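Glycosyl hydrolase, family 38 (Enterococcus faecalis, PDB 5KBP) probably hydrolyses alpha-linked mannose from glycans, as an alpha-mannosidase of glycoside hydrolase family 38. Local coordinates at residues T299-T311 with T765-K777. Residues are numbered along the deposited sequence; the frame is centred on the assembly and turned at random.
Sequences TSSARVYLKQWNT and TPEAQCQGEYTFK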
ATOM      1  N   THR A 299      -7.635 -14.544  17.173  1.00 44.90           N
ATOM      2  CA  THR A 299      -7.186 -13.505  16.255  1.00 47.84           C
ATOM      3  C   THR A 299      -5.716 -13.171  16.467  1.00 48.89           C
ATOM      4  O   THR A 299      -5.051 -12.685  15.545  1.00 41.42           O
ATOM      5  CB  THR A 299      -8.037 -12.246  16.423  1.00 48.77           C
ATOM      6  OG1 THR A 299      -8.019 -11.832  17.796  1.00 50.69           O
ATOM      7  CG2 THR A 299      -9.474 -12.504  15.995  1.00 50.80           C
ATOM      8  N   SER A 300      -5.191 -13.431  17.667  1.00 41.21           N
ATOM      9  CA  SER A 300      -3.791 -13.152  17.960  1.00 50.21           C
ATOM     10  C   SER A 300      -2.839 -13.994  17.118  1.00 49.25           C
ATOM     11  O   SER A 300      -1.685 -13.596  16.925  1.00 51.05           O
ATOM     12  CB  SER A 300      -3.521 -13.379  19.449  1.00 49.97           C
ATOM     13  OG  SER A 300      -4.059 -14.617  19.882  1.00 56.73           O
ATOM     14  N   SER A 301      -3.291 -15.142  16.613  1.00 36.07           N
ATOM     15  CA  SER A 301      -2.469 -15.991  15.762  1.00 43.31           C
ATOM     16  C   SER A 301      -2.836 -15.897  14.287  1.00 41.36           C
ATOM     17  O   SER A 301      -2.119 -16.456  13.450  1.00 49.50           O
ATOM     18  CB  SER A 301      -2.567 -17.454  16.215  1.00 41.12           C
ATOM     19  OG  SER A 301      -3.889 -17.947  16.079  1.00 44.78           O
ATOM     20  N   ALA A 302      -3.927 -15.213  13.951  1.00 38.95           N
ATOM     21  CA  ALA A 302      -4.317 -15.055  12.557  1.00 44.65           C
ATOM     22  C   ALA A 302      -3.364 -14.102  11.848  1.00 44.76           C
ATOM     23  O   ALA A 302      -3.088 -13.005  12.343  1.00 41.21           O
ATOM     24  CB  ALA A 302      -5.750 -14.535  12.466  1.00 36.10           C
ATOM     25  N   ARG A 303      -2.868 -14.521  10.683  1.00 36.25           N
ATOM     26  CA  ARG A 303      -1.934 -13.740   9.873  1.00 41.44           C
ATOM     27  C   ARG A 303      -0.777 -13.213  10.728  1.00 45.34           C
ATOM     28  O   ARG A 303      -0.659 -12.021  11.013  1.00 44.08           O
ATOM     29  CB  ARG A 303      -2.660 -12.591   9.165  1.00 41.41           C
ATOM     30  CG  ARG A 303      -3.801 -13.026   8.259  1.00 41.45           C
ATOM     31  CD  ARG A 303      -4.484 -11.819   7.639  1.00 46.99           C
ATOM     32  NE  ARG A 303      -5.621 -12.180   6.796  1.00 41.09           N
ATOM     33  CZ  ARG A 303      -5.576 -12.263   5.470  1.00 42.24           C
ATOM     34  NH1 ARG A 303      -4.446 -12.013   4.821  1.00 40.67           N
ATOM     35  NH2 ARG A 303      -6.666 -12.592   4.790  1.00 44.62           N
ATOM     36  N   VAL A 304       0.083 -14.153  11.126  1.00 44.84           N
ATOM     37  CA  VAL A 304       1.146 -13.846  12.082  1.00 40.60           C
ATOM     38  C   VAL A 304       2.110 -12.804  11.527  1.00 43.14           C
ATOM     39  O   VAL A 304       2.747 -12.067  12.291  1.00 43.76           O
ATOM     40  CB  VAL A 304       1.877 -15.143  12.488  1.00 41.94           C
ATOM     41  CG1 VAL A 304       2.550 -15.782  11.280  1.00 48.25           C
ATOM     42  CG2 VAL A 304       2.882 -14.875  13.602  1.00 34.71           C
ATOM     43  N   TYR A 305       2.227 -12.711  10.199  1.00 40.34           N
ATOM     44  CA  TYR A 305       3.135 -11.732   9.608  1.00 36.80           C
ATOM     45  C   TYR A 305       2.717 -10.306   9.944  1.00 41.18           C
ATOM     46  O   TYR A 305       3.572  -9.418  10.043  1.00 52.35           O
ATOM     47  CB  TYR A 305       3.213 -11.928   8.093  1.00 32.76           C
ATOM     48  CG  TYR A 305       1.893 -11.790   7.368  1.00 38.75           C
ATOM     49  CD1 TYR A 305       1.065 -12.889   7.176  1.00 44.67           C
ATOM     50  CD2 TYR A 305       1.479 -10.564   6.860  1.00 42.11           C
ATOM     51  CE1 TYR A 305      -0.139 -12.770   6.508  1.00 45.53           C
ATOM     52  CE2 TYR A 305       0.276 -10.435   6.192  1.00 43.10           C
ATOM     53  CZ  TYR A 305      -0.528 -11.542   6.018  1.00 45.34           C
ATOM     54  OH  TYR A 305      -1.727 -11.420   5.353  1.00 45.39           O
ATOM     55  N   LEU A 306       1.416 -10.066  10.118  1.00 41.25           N
ATOM     56  CA  LEU A 306       0.960  -8.761  10.582  1.00 43.37           C
ATOM     57  C   LEU A 306       1.477  -8.474  11.986  1.00 42.63           C
ATOM     58  O   LEU A 306       1.959  -7.372  12.272  1.00 39.42           O
ATOM     59  CB  LEU A 306      -0.569  -8.696  10.554  1.00 40.70           C
ATOM     60  CG  LEU A 306      -1.277  -8.795   9.204  1.00 37.47           C
ATOM     61  CD1 LEU A 306      -2.779  -8.873   9.409  1.00 38.87           C
ATOM     62  CD2 LEU A 306      -0.921  -7.615   8.318  1.00 39.47           C
ATOM     63  N   LYS A 307       1.378  -9.462  12.880  1.00 44.43           N
ATOM     64  CA  LYS A 307       1.838  -9.273  14.251  1.00 40.81           C
ATOM     65  C   LYS A 307       3.352  -9.112  14.307  1.00 46.96           C
ATOM     66  O   LYS A 307       3.870  -8.353  15.134  1.00 51.17           O
ATOM     67  CB  LYS A 307       1.395 -10.449  15.125  1.00 34.78           C
ATOM     68  CG  LYS A 307      -0.039 -10.366  15.637  1.00 42.17           C
ATOM     69  CD  LYS A 307      -1.060 -10.659  14.555  1.00 38.74           C
ATOM     70  CE  LYS A 307      -2.453 -10.767  15.146  1.00 37.08           C
ATOM     71  NZ  LYS A 307      -3.480 -10.998  14.094  1.00 33.50           N
ATOM     72  N   GLN A 308       4.078  -9.821  13.440  1.00 45.31           N
ATOM     73  CA  GLN A 308       5.530  -9.685  13.407  1.00 48.79           C
ATOM     74  C   GLN A 308       5.939  -8.295  12.938  1.00 39.83           C
ATOM     75  O   GLN A 308       6.828  -7.668  13.526  1.00 45.98           O
ATOM     76  CB  GLN A 308       6.137 -10.762  12.509  1.00 41.93           C
ATOM     77  CG  GLN A 308       6.027 -12.168  13.074  1.00 40.60           C
ATOM     78  CD  GLN A 308       6.640 -13.215  12.166  1.00 48.51           C
ATOM     79  OE1 GLN A 308       6.532 -13.134  10.943  1.00 52.28           O
ATOM     80  NE2 GLN A 308       7.291 -14.205  12.763  1.00 44.29           N
ATOM     81  N   TRP A 309       5.301  -7.797  11.877  1.00 39.86           N
ATOM     82  CA  TRP A 309       5.604  -6.453  11.400  1.00 36.60           C
ATOM     83  C   TRP A 309       5.214  -5.400  12.428  1.00 40.78           C
ATOM     84  O   TRP A 309       5.926  -4.405  12.608  1.00 44.48           O
ATOM     85  CB  TRP A 309       4.894  -6.194  10.071  1.00 36.44           C
ATOM     86  CG  TRP A 309       5.723  -6.549   8.881  1.00 51.38           C
ATOM     87  CD1 TRP A 309       5.783  -7.758   8.255  1.00 53.35           C
ATOM     88  CD2 TRP A 309       6.619  -5.685   8.175  1.00 50.41           C
ATOM     89  NE1 TRP A 309       6.662  -7.701   7.201  1.00 52.03           N
ATOM     90  CE2 TRP A 309       7.188  -6.438   7.130  1.00 51.74           C
ATOM     91  CE3 TRP A 309       6.994  -4.346   8.324  1.00 50.29           C
ATOM     92  CZ2 TRP A 309       8.113  -5.898   6.240  1.00 46.73           C
ATOM     93  CZ3 TRP A 309       7.912  -3.812   7.440  1.00 50.43           C
ATOM     94  CH2 TRP A 309       8.461  -4.586   6.411  1.00 51.42           C
ATOM     95  N   ASN A 310       4.087  -5.601  13.113  1.00 47.24           N
ATOM     96  CA  ASN A 310       3.662  -4.639  14.124  1.00 45.64           C
ATOM     97  C   ASN A 310       4.673  -4.562  15.261  1.00 44.30           C
ATOM     98  O   ASN A 310       5.034  -3.470  15.713  1.00 48.19           O
ATOM     99  CB  ASN A 310       2.278  -5.009  14.655  1.00 35.97           C
ATOM    100  CG  ASN A 310       1.660  -3.901  15.480  1.00 41.00           C
ATOM    101  OD1 ASN A 310       1.934  -2.720  15.260  1.00 44.53           O
ATOM    102  ND2 ASN A 310       0.824  -4.275  16.442  1.00 49.77           N
ATOM    103  N   THR A 311       5.144  -5.718  15.734  1.00 34.82           N
ATOM    104  CA  THR A 311       6.189  -5.734  16.753  1.00 39.01           C
ATOM    105  C   THR A 311       7.443  -5.023  16.261  1.00 44.41           C
ATOM    106  O   THR A 311       8.060  -4.251  17.004  1.00 49.61           O
ATOM    107  CB  THR A 311       6.512  -7.176  17.155  1.00 38.54           C
ATOM    108  OG1 THR A 311       5.377  -7.764  17.802  1.00 36.61           O
ATOM    109  CG2 THR A 311       7.704  -7.218  18.102  1.00 30.96           C
ATOM    110  N   THR A 765     -10.793 -15.909   2.170  1.00 40.16           N
ATOM    111  CA  THR A 765      -9.535 -15.200   2.408  1.00 49.07           C
ATOM    112  C   THR A 765      -8.392 -16.186   2.202  1.00 46.68           C
ATOM    113  O   THR A 765      -7.817 -16.703   3.169  1.00 50.57           O
ATOM    114  CB  THR A 765      -9.497 -14.584   3.807  1.00 46.94           C
ATOM    115  OG1 THR A 765      -9.806 -15.586   4.786  1.00 44.49           O
ATOM    116  CG2 THR A 765     -10.507 -13.449   3.917  1.00 42.69           C
ATOM    117  N   PRO A 766      -8.040 -16.478   0.945  1.00 47.45           N
ATOM    118  CA  PRO A 766      -6.962 -17.449   0.699  1.00 49.22           C
ATOM    119  C   PRO A 766      -5.601 -16.986   1.187  1.00 50.81           C
ATOM    120  O   PRO A 766      -4.768 -17.827   1.545  1.00 44.19           O
ATOM    121  CB  PRO A 766      -6.988 -17.624  -0.826  1.00 44.28           C
ATOM    122  CG  PRO A 766      -7.647 -16.383  -1.341  1.00 43.73           C
ATOM    123  CD  PRO A 766      -8.668 -16.021  -0.307  1.00 46.26           C
ATOM    124  N   GLU A 767      -5.344 -15.677   1.215  1.00 42.48           N
ATOM    125  CA  GLU A 767      -4.068 -15.191   1.728  1.00 47.66           C
ATOM    126  C   GLU A 767      -3.979 -15.270   3.247  1.00 50.10           C
ATOM    127  O   GLU A 767      -2.902 -15.026   3.801  1.00 56.11           O
ATOM    128  CB  GLU A 767      -3.820 -13.757   1.257  1.00 42.78           C
ATOM    129  CG  GLU A 767      -3.532 -13.659  -0.234  1.00 48.60           C
ATOM    130  CD  GLU A 767      -3.312 -12.234  -0.695  1.00 62.32           C
ATOM    131  OE1 GLU A 767      -2.887 -12.045  -1.853  1.00 66.22           O
ATOM    132  OE2 GLU A 767      -3.568 -11.304   0.097  1.00 65.63           O
ATOM    133  N   ALA A 768      -5.081 -15.597   3.927  1.00 39.34           N
ATOM    134  CA  ALA A 768      -5.027 -15.921   5.346  1.00 39.35           C
ATOM    135  C   ALA A 768      -4.394 -17.281   5.605  1.00 41.58           C
ATOM    136  O   ALA A 768      -4.145 -17.620   6.768  1.00 47.07           O
ATOM    137  CB  ALA A 768      -6.431 -15.881   5.952  1.00 37.21           C
ATOM    138  N   GLN A 769      -4.136 -18.066   4.556  1.00 31.41           N
ATOM    139  CA  GLN A 769      -3.430 -19.332   4.703  1.00 41.18           C
ATOM    140  C   GLN A 769      -1.940 -19.141   4.952  1.00 42.94           C
ATOM    141  O   GLN A 769      -1.249 -20.128   5.227  1.00 42.68           O
ATOM    142  CB  GLN A 769      -3.641 -20.202   3.461  1.00 45.90           C
ATOM    143  CG  GLN A 769      -5.089 -20.596   3.202  1.00 45.64           C
ATOM    144  CD  GLN A 769      -5.598 -21.664   4.153  1.00 48.50           C
ATOM    145  OE1 GLN A 769      -4.885 -22.104   5.052  1.00 45.18           O
ATOM    146  NE2 GLN A 769      -6.839 -22.089   3.953  1.00 43.21           N
ATOM    147  N   CYS A 770      -1.434 -17.912   4.840  1.00 35.25           N
ATOM    148  CA  CYS A 770      -0.063 -17.567   5.217  1.00 39.89           C
ATOM    149  C   CYS A 770       0.958 -18.456   4.512  1.00 38.60           C
ATOM    150  O   CYS A 770       1.830 -19.064   5.138  1.00 45.77           O
ATOM    151  CB  CYS A 770       0.112 -17.633   6.735  1.00 45.55           C
ATOM    152  SG  CYS A 770      -0.972 -16.524   7.654  1.00 46.91           S
ATOM    153  N   GLN A 771       0.845 -18.530   3.191  1.00 42.55           N
ATOM    154  CA  GLN A 771       1.774 -19.323   2.401  1.00 49.75           C
ATOM    155  C   GLN A 771       3.067 -18.551   2.168  1.00 45.30           C
ATOM    156  O   GLN A 771       3.049 -17.347   1.900  1.00 51.38           O
ATOM    157  CB  GLN A 771       1.147 -19.705   1.058  1.00 46.80           C
ATOM    158  CG  GLN A 771      -0.164 -20.477   1.162  1.00 39.12           C
ATOM    159  CD  GLN A 771       0.023 -21.894   1.673  1.00 49.92           C
ATOM    160  OE1 GLN A 771       0.237 -22.824   0.895  1.00 56.44           O
ATOM    161  NE2 GLN A 771      -0.068 -22.068   2.987  1.00 46.80           N
ATOM    162  N   GLY A 772       4.197 -19.252   2.277  1.00 50.39           N
ATOM    163  CA  GLY A 772       5.476 -18.678   1.931  1.00 54.00           C
ATOM    164  C   GLY A 772       6.483 -18.845   3.048  1.00 50.12           C
ATOM    165  O   GLY A 772       6.295 -19.645   3.971  1.00 49.61           O
ATOM    166  N   GLU A 773       7.564 -18.072   2.951  1.00 51.40           N
ATOM    167  CA  GLU A 773       8.660 -18.143   3.906  1.00 51.35           C
ATOM    168  C   GLU A 773       8.322 -17.371   5.175  1.00 45.20           C
ATOM    169  O   GLU A 773       7.775 -16.265   5.121  1.00 47.43           O
ATOM    170  CB  GLU A 773       9.939 -17.580   3.284  1.00 64.73           C
ATOM    171  CG  GLU A 773      10.421 -18.310   2.038  1.00 83.38           C
ATOM    172  CD  GLU A 773      11.445 -19.384   2.350  1.00101.42           C
ATOM    173  OE1 GLU A 773      11.604 -20.314   1.531  1.00108.51           O
ATOM    174  OE2 GLU A 773      12.091 -19.297   3.415  1.00106.33           O
ATOM    175  N   TYR A 774       8.662 -17.956   6.323  1.00 35.81           N
ATOM    176  CA  TYR A 774       8.411 -17.332   7.614  1.00 38.20           C
ATOM    177  C   TYR A 774       9.562 -17.632   8.560  1.00 49.02           C
ATOM    178  O   TYR A 774      10.166 -18.706   8.509  1.00 56.64           O
ATOM    179  CB  TYR A 774       7.091 -17.812   8.233  1.00 39.25           C
ATOM    180  CG  TYR A 774       5.865 -17.201   7.598  1.00 44.52           C
ATOM    181  CD1 TYR A 774       5.273 -17.779   6.483  1.00 48.29           C
ATOM    182  CD2 TYR A 774       5.301 -16.039   8.109  1.00 41.83           C
ATOM    183  CE1 TYR A 774       4.155 -17.219   5.897  1.00 48.78           C
ATOM    184  CE2 TYR A 774       4.182 -15.472   7.531  1.00 51.58           C
ATOM    185  CZ  TYR A 774       3.614 -16.066   6.426  1.00 56.14           C
ATOM    186  OH  TYR A 774       2.499 -15.503   5.846  1.00 59.90           O
ATOM    187  N   THR A 775       9.858 -16.667   9.427  1.00 50.81           N
ATOM    188  CA  THR A 775      10.894 -16.802  10.444  1.00 53.42           C
ATOM    189  C   THR A 775      10.318 -16.353  11.777  1.00 51.23           C
ATOM    190  O   THR A 775       9.895 -15.200  11.914  1.00 53.81           O
ATOM    191  CB  THR A 775      12.135 -15.978  10.094  1.00 54.88           C
ATOM    192  OG1 THR A 775      12.680 -16.430   8.849  1.00 64.47           O
ATOM    193  CG2 THR A 775      13.187 -16.112  11.186  1.00 42.43           C
ATOM    194  N   PHE A 776      10.303 -17.256  12.753  1.00 50.29           N
ATOM    195  CA  PHE A 776       9.753 -16.988  14.075  1.00 42.46           C
ATOM    196  C   PHE A 776      10.896 -16.875  15.074  1.00 45.86           C
ATOM    197  O   PHE A 776      11.694 -17.808  15.219  1.00 52.15           O
ATOM    198  CB  PHE A 776       8.777 -18.086  14.494  1.00 45.02           C
ATOM    199  CG  PHE A 776       7.787 -18.452  13.425  1.00 39.87           C
ATOM    200  CD1 PHE A 776       6.697 -17.642  13.167  1.00 37.90           C
ATOM    201  CD2 PHE A 776       7.951 -19.607  12.677  1.00 48.16           C
ATOM    202  CE1 PHE A 776       5.786 -17.974  12.179  1.00 48.59           C
ATOM    203  CE2 PHE A 776       7.044 -19.947  11.691  1.00 53.14           C
ATOM    204  CZ  PHE A 776       5.959 -19.128  11.442  1.00 48.01           C
ATOM    205  N   LYS A 777      10.971 -15.737  15.760  1.00 44.15           N
ATOM    206  CA  LYS A 777      12.009 -15.471  16.749  1.00 49.46           C
ATOM    207  C   LYS A 777      11.404 -15.567  18.143  1.00 45.38           C
ATOM    208  O   LYS A 777      10.440 -14.861  18.457  1.00 43.58           O
ATOM    209  CB  LYS A 777      12.639 -14.096  16.527  1.00 52.53           C
ATOM    210  CG  LYS A 777      13.402 -13.967  15.219  1.00 60.19           C
ATOM    211  CD  LYS A 777      14.055 -12.600  15.095  1.00 69.51           C
ATOM    212  CE  LYS A 777      14.826 -12.474  13.792  1.00 75.94           C
ATOM    213  NZ  LYS A 777      15.471 -11.140  13.652  1.00 80.64           N
TER
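Arg303, just before helix 304-332 of the alpha-mannosidase middle domain, packs against the 3-10 turn 766-769, and Tyr305 in the first turn of that helix meets Tyr774 of strand 772-783. The contact joins the start of the middle-domain helix to the C-terminal antiparallel beta-sheet region of the family 38 fold. Its tight part is the guanidinium. One face of the Arg303 guanidinium, at the end of a chain extended from CG to NE, lies over Ala768, whose CA stands 3.7 Å from the plane, while Thr765 CB meets the edge. In that plane NH1 donates to Tyr305 OH (2.8 Å, N-H...O 149°), which ties the phenol to the arginine. Salt bridges from NE to Glu571 and from NH2 to Asp362 of helix 362-393 fix the rotation of this buried charge. Nearer the backbone, Cys770 SG packs against Arg303 CA at 3.7 Å and lies at the Tyr305 ring edge, a sulfur-aromatic contact. With CG between its backbone N and carbonyl carbon (chi1 60°), Tyr305 brings its ring beside Tyr774, whose OH lies 3.3 Å from Tyr305 CD1, oblique to the ring; Tyr305 CB meets the Tyr774 edge at CE2 (3.7 Å). Val304 CG1 reaches the edge of the Phe776 ring at CE1 (4.0 Å), and Ile751 of strand 745-753 also touches Phe776. Whereas several polar bonds hold the buried arginine end, one weak bond joins the partly exposed end, where Thr775 sits at the rim with its CB directed away. Gln308, extended beyond CG, reaches the strand backbone, and its NE2 makes a bent, weak hydrogen bond of 2.9 Å to Thr775 O.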